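Long-range contact in Lin1909 protein (PDB 3FIJ), which is uncharacterized but may hydrolyse gamma-glutamyl-gamma-aminobutyrate, as a manganese-binding member of the class I glutamine amidotransferase-like peptidase C26 family: residues L120-L125 with K184-F189. Sequence-based numbering, arbitrary orientation.
Sequences LVNVAL and KLAPSF
In the class I glutamine amidotransferase-like fold, the last turn of helix 116-124 packs against the loop that leads from strand 181-182 into strand 189-195 of the central sheet; Val-121 of the helix and Leu-125, just past its end, both meet the ring of Phe-189. A chi1 of 167° sets Val-121 CG1 beside the carbonyl carbon, and this branch meets CZ and CE2 of the ring obliquely, 3.8 Å from Phe-189 CZ. Leu-125 instead lies at the ring edge, near its plane, where its CG is 4.0 Å from Phe-189 CE1. Tyr-212 also meets this ring, the planes at about 85°, and Val-203 of strand 200-205 touches it too, so the aromatic group joins helix to sheet.

The nearest pair of CA atoms is that of Asn-122 and Ala-186, 5.3 Å apart. In Asn-122, CG lies anti to the backbone N (chi1 -168°), which brings the end of the side chain up to the loop backbone near Lys-184 and Ala-186. The side chains of Leu-185 and Asn-122 cross at about a right angle, and Leu-185 also touches Val-203. At the start of 184-189, Lys-184 N and Thr-128 OG1 are hydrogen-bonded. At the helix terminus the methyl of Ala-186 sits close to two carbonyls, its CB 3.2 Å from Asn-122 O and 3.6 Å from Leu-125 O, while Pro-187 CD lies 3.8 Å from that same Leu-125 O.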
loop_
_atom_site.group_PDB
_atom_site.type_symbol
_atom_site.label_atom_id
_atom_site.label_comp_id
_atom_site.label_asym_id
_atom_site.label_seq_id
_atom_site.Cartn_x
_atom_site.Cartn_y
_atom_site.Cartn_z
ATOM N N LEU A 120 19.601 5.145 -27.929
ATOM C CA LEU A 120 19.860 3.831 -28.497
ATOM C C LEU A 120 20.474 3.999 -29.894
ATOM O O LEU A 120 21.372 3.256 -30.287
ATOM C CB LEU A 120 18.576 3.007 -28.572
ATOM C CG LEU A 120 18.822 1.619 -29.162
ATOM C CD1 LEU A 120 18.063 0.605 -28.370
ATOM C CD2 LEU A 120 18.438 1.589 -30.640
ATOM N N VAL A 121 19.997 4.982 -30.644
ATOM C CA VAL A 121 20.543 5.229 -31.967
ATOM C C VAL A 121 22.028 5.603 -31.815
ATOM O O VAL A 121 22.899 5.008 -32.448
ATOM C CB VAL A 121 19.757 6.360 -32.661
ATOM C CG1 VAL A 121 20.489 6.852 -33.908
ATOM C CG2 VAL A 121 18.383 5.858 -33.019
ATOM N N ASN A 122 22.314 6.571 -30.952
ATOM C CA ASN A 122 23.682 7.013 -30.725
ATOM C C ASN A 122 24.612 5.819 -30.429
ATOM O O ASN A 122 25.688 5.693 -31.020
ATOM C CB ASN A 122 23.701 8.028 -29.575
ATOM C CG ASN A 122 25.032 8.756 -29.462
ATOM O OD1 ASN A 122 25.799 8.534 -28.518
ATOM N ND2 ASN A 122 25.314 9.629 -30.429
ATOM N N VAL A 123 24.187 4.942 -29.523
ATOM C CA VAL A 123 24.963 3.762 -29.165
ATOM C C VAL A 123 25.115 2.815 -30.355
ATOM O O VAL A 123 26.216 2.369 -30.665
ATOM C CB VAL A 123 24.291 2.985 -27.996
ATOM C CG1 VAL A 123 25.040 1.667 -27.734
ATOM C CG2 VAL A 123 24.272 3.853 -26.734
ATOM N N ALA A 124 24.005 2.511 -31.017
ATOM C CA ALA A 124 24.020 1.607 -32.166
ATOM C C ALA A 124 25.091 1.961 -33.182
ATOM O O ALA A 124 25.713 1.072 -33.759
ATOM C CB ALA A 124 22.662 1.602 -32.846
ATOM N N LEU A 125 25.308 3.257 -33.392
ATOM C CA LEU A 125 26.287 3.722 -34.368
ATOM C C LEU A 125 27.669 4.106 -33.813
ATOM O O LEU A 125 28.460 4.743 -34.503
ATOM C CB LEU A 125 25.697 4.891 -35.175
ATOM C CG LEU A 125 24.664 4.552 -36.263
ATOM C CD1 LEU A 125 25.326 3.735 -37.352
ATOM C CD2 LEU A 125 23.492 3.774 -35.679
ATOM N N LYS A 184 29.565 10.773 -25.753
ATOM C CA LYS A 184 30.245 10.903 -27.028
ATOM C C LYS A 184 29.217 10.643 -28.136
ATOM O O LYS A 184 28.622 9.571 -28.213
ATOM C CB LYS A 184 31.400 9.898 -27.117
ATOM C CG LYS A 184 32.237 10.012 -28.384
ATOM C CD LYS A 184 32.813 11.420 -28.537
ATOM C CE LYS A 184 33.676 11.551 -29.791
ATOM N NZ LYS A 184 34.160 12.951 -29.973
ATOM N N LEU A 185 29.003 11.641 -28.981
ATOM C CA LEU A 185 28.052 11.536 -30.078
ATOM C C LEU A 185 28.595 10.686 -31.225
ATOM O O LEU A 185 29.685 10.941 -31.732
ATOM C CB LEU A 185 27.716 12.933 -30.600
ATOM C CG LEU A 185 26.702 13.005 -31.743
ATOM C CD1 LEU A 185 25.302 12.730 -31.191
ATOM C CD2 LEU A 185 26.765 14.378 -32.400
ATOM N N ALA A 186 27.835 9.680 -31.638
ATOM C CA ALA A 186 28.253 8.817 -32.740
ATOM C C ALA A 186 28.489 9.658 -34.001
ATOM O O ALA A 186 27.838 10.684 -34.207
ATOM C CB ALA A 186 27.189 7.752 -33.008
ATOM N N PRO A 187 29.430 9.233 -34.863
ATOM C CA PRO A 187 29.724 9.973 -36.097
ATOM C C PRO A 187 28.598 9.886 -37.122
ATOM O O PRO A 187 27.897 8.873 -37.199
ATOM C CB PRO A 187 31.013 9.320 -36.588
ATOM C CG PRO A 187 30.834 7.899 -36.160
ATOM C CD PRO A 187 30.292 8.043 -34.747
ATOM N N SER A 188 28.446 10.953 -37.904
ATOM C CA SER A 188 27.418 11.082 -38.941
ATOM C C SER A 188 26.128 11.664 -38.356
ATOM O O SER A 188 25.033 11.452 -38.882
ATOM C CB SER A 188 27.128 9.733 -39.606
ATOM O OG SER A 188 28.293 9.220 -40.224
ATOM N N PHE A 189 26.274 12.395 -37.256
ATOM C CA PHE A 189 25.151 13.036 -36.597
ATOM C C PHE A 189 25.581 14.413 -36.124
ATOM O O PHE A 189 26.762 14.677 -35.938
ATOM C CB PHE A 189 24.683 12.229 -35.386
ATOM C CG PHE A 189 24.052 10.917 -35.733
ATOM C CD1 PHE A 189 24.828 9.778 -35.903
ATOM C CD2 PHE A 189 22.674 10.822 -35.906
ATOM C CE1 PHE A 189 24.244 8.561 -36.239
ATOM C CE2 PHE A 189 22.079 9.614 -36.243
ATOM C CZ PHE A 189 22.866 8.477 -36.410
#